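Local coordinates for protein transcriptional regulator, putative (Pseudomonas syringae pv. tomato, PDB 2R5F) that probably acts as a SorC-family, DNA-binding transcriptional regulator whose activity responds to a sugar-type effector bound in this domain, at residues A[25-30]-A[254-259]; A[38-43]-A[67-72]. All blocks are in the same frame, centred on the assembly; numbering follows the deposited sequence.

Contact 1: residues A[25-30]-A[254-259]; sequences VIVVEA and TDVGTA
The carbonyl oxygen of T254 is gripped from the neighbouring strand by two donors of unequal strength. V28 N gives it a nearly straight hydrogen bond of 3.0 Å lying in the carbonyl plane, and V27 CA adds a C-H...O contact. The amide of the same T254 points the other way, T254 N donating to I26 O, two residues before V28, at 3.2 Å. Where the pairing ends, V28 O is shared between D255 CA, at 3.2 Å, and V256 N, whose hydrogen bond is weak because the N-H...O angle is only 125°. This is parallel pairing, V27 beside T254 and V28 beside D255, and it joins the first strand of the modelled chain to its last in the mixed central sheet of a domain whose family is grouped with the Rossmann-like folds.

Directly after the paired residues strand 251-255 passes into helix 256-262, and D255 caps its N-terminus. T258 N approaches D255 OD2 from above the carboxylate plane at 3.1 Å, while T258 OG1 donates to D255 OD1 on its syn side at 2.6 Å. Holding both carboxylate oxygens by one threonine fixes the rotation of the group; that threonine oxygen is bonded to G233 N as well.

The two methyls of V27 divide the apolar work. CG1, anti to the backbone N (chi1 171°), rests against the V256 backbone and its CG2, whereas V27 CG2, beside the backbone N, meets A259 CB at 3.7 Å. T254, on this same face, bonds through OG1 to A231 O. E29 runs alongside V256, E29 CG 3.5 Å from V256 CG2, before its carboxylate goes on to H9. On the other face, shared with D255, V28 packs against A42 and A46 of helix 36-54.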
loop_
_atom_site.group_PDB
_atom_site.type_symbol
_atom_site.label_atom_id
_atom_site.label_comp_id
_atom_site.label_asym_id
_atom_site.label_seq_id
_atom_site.Cartn_x
_atom_site.Cartn_y
_atom_site.Cartn_z
ATOM N N VAL A 25 -5.566 -3.852 12.668
ATOM C CA VAL A 25 -6.070 -4.640 11.553
ATOM C C VAL A 25 -7.547 -4.253 11.438
ATOM O O VAL A 25 -8.245 -4.128 12.437
ATOM C CB VAL A 25 -5.920 -6.159 11.843
ATOM C CG1 VAL A 25 -6.720 -6.975 10.873
ATOM C CG2 VAL A 25 -4.433 -6.585 11.917
ATOM N N ILE A 26 -7.992 -4.003 10.214
ATOM C CA ILE A 26 -9.385 -3.695 9.908
ATOM C C ILE A 26 -9.839 -4.820 9.018
ATOM O O ILE A 26 -9.204 -5.070 8.008
ATOM C CB ILE A 26 -9.492 -2.352 9.162
ATOM C CG1 ILE A 26 -8.924 -1.233 10.057
ATOM C CG2 ILE A 26 -10.925 -2.120 8.651
ATOM C CD1 ILE A 26 -9.356 0.177 9.750
ATOM N N VAL A 27 -10.921 -5.505 9.396
ATOM C CA VAL A 27 -11.432 -6.626 8.598
ATOM C C VAL A 27 -12.757 -6.256 7.942
ATOM O O VAL A 27 -13.699 -5.797 8.619
ATOM C CB VAL A 27 -11.548 -7.965 9.405
ATOM C CG1 VAL A 27 -12.281 -9.030 8.599
ATOM C CG2 VAL A 27 -10.170 -8.489 9.808
ATOM N N VAL A 28 -12.810 -6.458 6.622
ATOM C CA VAL A 28 -13.965 -6.142 5.796
ATOM C C VAL A 28 -14.587 -7.425 5.257
ATOM O O VAL A 28 -13.894 -8.432 5.098
ATOM C CB VAL A 28 -13.610 -5.126 4.653
ATOM C CG1 VAL A 28 -12.786 -3.940 5.218
ATOM C CG2 VAL A 28 -12.814 -5.797 3.481
ATOM N N GLU A 29 -15.899 -7.402 5.024
ATOM C CA GLU A 29 -16.573 -8.477 4.315
ATOM C C GLU A 29 -16.793 -8.087 2.852
ATOM O O GLU A 29 -17.400 -7.057 2.559
ATOM C CB GLU A 29 -17.916 -8.819 4.975
ATOM C CG GLU A 29 -17.815 -9.346 6.401
ATOM C CD GLU A 29 -19.159 -9.704 7.005
ATOM O OE1 GLU A 29 -20.193 -9.288 6.454
ATOM O OE2 GLU A 29 -19.189 -10.395 8.035
ATOM N N ALA A 30 -16.291 -8.907 1.938
ATOM C CA ALA A 30 -16.585 -8.751 0.518
ATOM C C ALA A 30 -18.037 -9.129 0.254
ATOM O O ALA A 30 -18.558 -10.056 0.870
ATOM C CB ALA A 30 -15.657 -9.628 -0.313
ATOM N N THR A 254 -7.946 -5.870 5.201
ATOM C CA THR A 254 -8.036 -7.124 4.493
ATOM C C THR A 254 -9.418 -7.720 4.669
ATOM O O THR A 254 -10.203 -7.271 5.499
ATOM C CB THR A 254 -6.920 -8.136 4.968
ATOM O OG1 THR A 254 -6.855 -9.211 4.032
ATOM C CG2 THR A 254 -7.166 -8.693 6.368
ATOM N N ASP A 255 -9.729 -8.747 3.905
ATOM C CA ASP A 255 -11.061 -9.384 4.000
ATOM C C ASP A 255 -11.105 -10.484 5.068
ATOM O O ASP A 255 -10.059 -10.885 5.592
ATOM C CB ASP A 255 -11.444 -9.962 2.626
ATOM C CG ASP A 255 -10.429 -10.977 2.135
ATOM O OD1 ASP A 255 -9.312 -10.566 1.787
ATOM O OD2 ASP A 255 -10.740 -12.185 2.140
ATOM N N VAL A 256 -12.311 -10.981 5.372
ATOM C CA VAL A 256 -12.512 -12.041 6.369
ATOM C C VAL A 256 -11.760 -13.340 6.045
ATOM O O VAL A 256 -11.154 -13.933 6.908
ATOM C CB VAL A 256 -14.042 -12.458 6.551
ATOM C CG1 VAL A 256 -14.189 -13.451 7.696
ATOM C CG2 VAL A 256 -14.913 -11.305 6.808
ATOM N N GLY A 257 -11.845 -13.808 4.813
ATOM C CA GLY A 257 -11.245 -15.108 4.464
ATOM C C GLY A 257 -9.751 -15.025 4.674
ATOM O O GLY A 257 -9.162 -15.913 5.300
ATOM N N THR A 258 -9.148 -13.947 4.177
ATOM C CA THR A 258 -7.725 -13.704 4.334
ATOM C C THR A 258 -7.346 -13.623 5.804
ATOM O O THR A 258 -6.368 -14.214 6.212
ATOM C CB THR A 258 -7.257 -12.410 3.608
ATOM O OG1 THR A 258 -7.587 -12.514 2.212
ATOM C CG2 THR A 258 -5.729 -12.228 3.743
ATOM N N ALA A 259 -8.117 -12.870 6.576
ATOM C CA ALA A 259 -7.844 -12.674 7.986
ATOM C C ALA A 259 -7.899 -14.008 8.714
ATOM O O ALA A 259 -7.099 -14.255 9.610
ATOM C CB ALA A 259 -8.843 -11.690 8.588
#

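Contact 2: residues A[38-43]-A[67-72]; sequences SIKQAI and SSTIRA. With SO4 (sulfate ion), chain B.
K40, T69 and A72 contribute most of the surface buried between segments 38-43 and 67-72, on helices 36-54 and 68-75. The axes of these short segments approach to 8.2 Å with a crossing angle of -54°, small side chains at the crossing permitting that closeness. A72 directs its CB toward the other helix, the methyl lying 3.6 Å from K40 O and near the amide oxygen of Q41, which bonds to H76 while Q41 NE2 bonds to E37.

T69 works in two directions from one branch point. The methyl T69 CG2, trans to the main-chain nitrogen, packs on I43 CG2 at 3.6 Å, and L230 of the central sheet touches both residues. The other branch, T69 OG1, donates a 2.8 Å hydrogen bond to sulfate O2.

The aliphatic part of K40 passes obliquely over T69, K40 CG lying 3.8 Å from T69 OG1. A bend at chi3 (-99°) takes the amine along the start of the second helix, where K40 NZ stands 3.4 Å from S68 CB and has a long, weak ion pair with E37.

The same helix start holds the sulfate, probably a crystallisation ion: S67 OG, which also caps the helix by accepting from I70 N, donates to sulfate O3 at 2.6 Å, S68 N donates to O4 at 3.0 Å, and K236 NZ adds a further bond. Between the helices the contact is van der Waals packing, methyl and methylene groups meeting oxygens as well as carbons; hydroxyls, helix N-terminal amides and K236, with K40 in the neighbourhood, would probably suit a phosphate-like group, consistent with a phosphorylated sugar effector as in characterised relatives.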
loop_
_atom_site.group_PDB
_atom_site.type_symbol
_atom_site.label_atom_id
_atom_site.label_comp_id
_atom_site.label_asym_id
_atom_site.label_seq_id
_atom_site.Cartn_x
_atom_site.Cartn_y
_atom_site.Cartn_z
ATOM N N SER A 38 -14.346 -8.481 -5.876
ATOM C CA SER A 38 -15.209 -8.107 -4.768
ATOM C C SER A 38 -14.385 -7.775 -3.521
ATOM O O SER A 38 -14.690 -6.823 -2.810
ATOM C CB SER A 38 -16.188 -9.208 -4.436
ATOM O OG SER A 38 -17.029 -8.754 -3.397
ATOM N N ILE A 39 -13.353 -8.581 -3.269
ATOM C CA ILE A 39 -12.407 -8.344 -2.181
ATOM C C ILE A 39 -11.639 -7.030 -2.348
ATOM O O ILE A 39 -11.479 -6.292 -1.385
ATOM C CB ILE A 39 -11.419 -9.528 -1.997
ATOM C CG1 ILE A 39 -12.143 -10.725 -1.367
ATOM C CG2 ILE A 39 -10.195 -9.085 -1.136
ATOM C CD1 ILE A 39 -11.399 -12.034 -1.473
ATOM N N LYS A 40 -11.172 -6.731 -3.561
ATOM C CA LYS A 40 -10.405 -5.497 -3.784
ATOM C C LYS A 40 -11.266 -4.272 -3.523
ATOM O O LYS A 40 -10.775 -3.296 -2.959
ATOM C CB LYS A 40 -9.843 -5.399 -5.198
ATOM C CG LYS A 40 -8.617 -6.255 -5.488
ATOM C CD LYS A 40 -7.928 -5.764 -6.766
ATOM C CE LYS A 40 -8.292 -6.582 -7.958
ATOM N NZ LYS A 40 -7.938 -5.852 -9.191
ATOM N N GLN A 41 -12.546 -4.356 -3.904
ATOM C CA GLN A 41 -13.481 -3.227 -3.791
ATOM C C GLN A 41 -13.888 -2.939 -2.348
ATOM O O GLN A 41 -14.062 -1.778 -1.979
ATOM C CB GLN A 41 -14.760 -3.450 -4.633
ATOM C CG GLN A 41 -14.608 -3.414 -6.200
ATOM C CD GLN A 41 -13.852 -2.188 -6.748
ATOM O OE1 GLN A 41 -13.824 -1.125 -6.137
ATOM N NE2 GLN A 41 -13.223 -2.355 -7.912
ATOM N N ALA A 42 -14.084 -4.004 -1.561
ATOM C CA ALA A 42 -14.325 -3.887 -0.118
ATOM C C ALA A 42 -13.120 -3.267 0.596
ATOM O O ALA A 42 -13.280 -2.400 1.448
ATOM C CB ALA A 42 -14.698 -5.272 0.507
ATOM N N ILE A 43 -11.918 -3.740 0.272
ATOM C CA ILE A 43 -10.680 -3.181 0.868
ATOM C C ILE A 43 -10.486 -1.727 0.453
ATOM O O ILE A 43 -10.248 -0.851 1.307
ATOM C CB ILE A 43 -9.410 -4.043 0.555
ATOM C CG1 ILE A 43 -9.506 -5.393 1.286
ATOM C CG2 ILE A 43 -8.101 -3.305 1.005
ATOM C CD1 ILE A 43 -8.621 -6.441 0.699
ATOM N N SER A 67 -0.543 -0.671 -7.736
ATOM C CA SER A 67 -1.518 -1.512 -7.057
ATOM C C SER A 67 -2.980 -1.266 -7.474
ATOM O O SER A 67 -3.455 -0.138 -7.461
ATOM C CB SER A 67 -1.343 -1.362 -5.544
ATOM O OG SER A 67 -2.427 -1.969 -4.865
ATOM N N SER A 68 -3.692 -2.334 -7.848
ATOM C CA SER A 68 -5.121 -2.214 -8.216
ATOM C C SER A 68 -6.036 -2.065 -7.029
ATOM O O SER A 68 -7.135 -1.546 -7.153
ATOM C CB SER A 68 -5.598 -3.392 -9.081
ATOM O OG SER A 68 -4.740 -4.491 -8.901
ATOM N N THR A 69 -5.582 -2.527 -5.873
ATOM C CA THR A 69 -6.295 -2.305 -4.616
ATOM C C THR A 69 -6.254 -0.812 -4.228
ATOM O O THR A 69 -7.230 -0.267 -3.734
ATOM C CB THR A 69 -5.733 -3.208 -3.468
ATOM O OG1 THR A 69 -5.582 -4.547 -3.961
ATOM C CG2 THR A 69 -6.689 -3.228 -2.307
ATOM N N ILE A 70 -5.118 -0.170 -4.452
ATOM C CA ILE A 70 -4.992 1.280 -4.260
ATOM C C ILE A 70 -5.817 2.017 -5.321
ATOM O O ILE A 70 -6.484 3.008 -5.009
ATOM C CB ILE A 70 -3.526 1.737 -4.269
ATOM C CG1 ILE A 70 -2.773 1.083 -3.089
ATOM C CG2 ILE A 70 -3.428 3.308 -4.225
ATOM C CD1 ILE A 70 -1.265 1.457 -2.982
ATOM N N ARG A 71 -5.805 1.506 -6.564
ATOM C CA ARG A 71 -6.731 2.015 -7.588
ATOM C C ARG A 71 -8.184 1.930 -7.117
ATOM O O ARG A 71 -8.935 2.889 -7.286
ATOM C CB ARG A 71 -6.561 1.268 -8.904
ATOM C CG ARG A 71 -6.939 2.068 -10.161
ATOM C CD ARG A 71 -6.570 1.280 -11.436
ATOM N NE ARG A 71 -5.176 0.805 -11.379
ATOM C CZ ARG A 71 -4.793 -0.471 -11.462
ATOM N NH1 ARG A 71 -3.503 -0.778 -11.370
ATOM N NH2 ARG A 71 -5.691 -1.445 -11.657
ATOM N N ALA A 72 -8.585 0.798 -6.525
ATOM C CA ALA A 72 -9.919 0.687 -5.930
ATOM C C ALA A 72 -10.158 1.754 -4.829
ATOM O O ALA A 72 -11.223 2.360 -4.767
ATOM C CB ALA A 72 -10.155 -0.716 -5.387
HETATM S S SO4 B . -2.542 -5.458 -6.050
HETATM O O1 SO4 B . -1.917 -6.770 -5.948
HETATM O O2 SO4 B . -3.991 -5.546 -6.090
HETATM O O3 SO4 B . -2.177 -4.604 -4.949
HETATM O O4 SO4 B . -2.177 -4.859 -7.334
#

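In the fold
Helix 36-54 is the shared element: it follows strand 24-28 in the chain, lies against it, and presents another part of its surface to helix 68-75. Along the chain, contact 2 is nested within the loop that contact 1 closes, the two centres about 12 Å apart. They meet directly, V28 CG2 lying 3.6 Å from A42 CB and the capping residue D255 approaching I39 CG2 with its OD1 at 3.4 Å. The sulfate site belongs to contact 2; contact 1 lies toward the sheet's edge, with a different sulfate about 5 Å from the V256 side chain. Helix 36-54 thus touches both strands of contact 1 and, in contact 2, the helix whose start binds the anion.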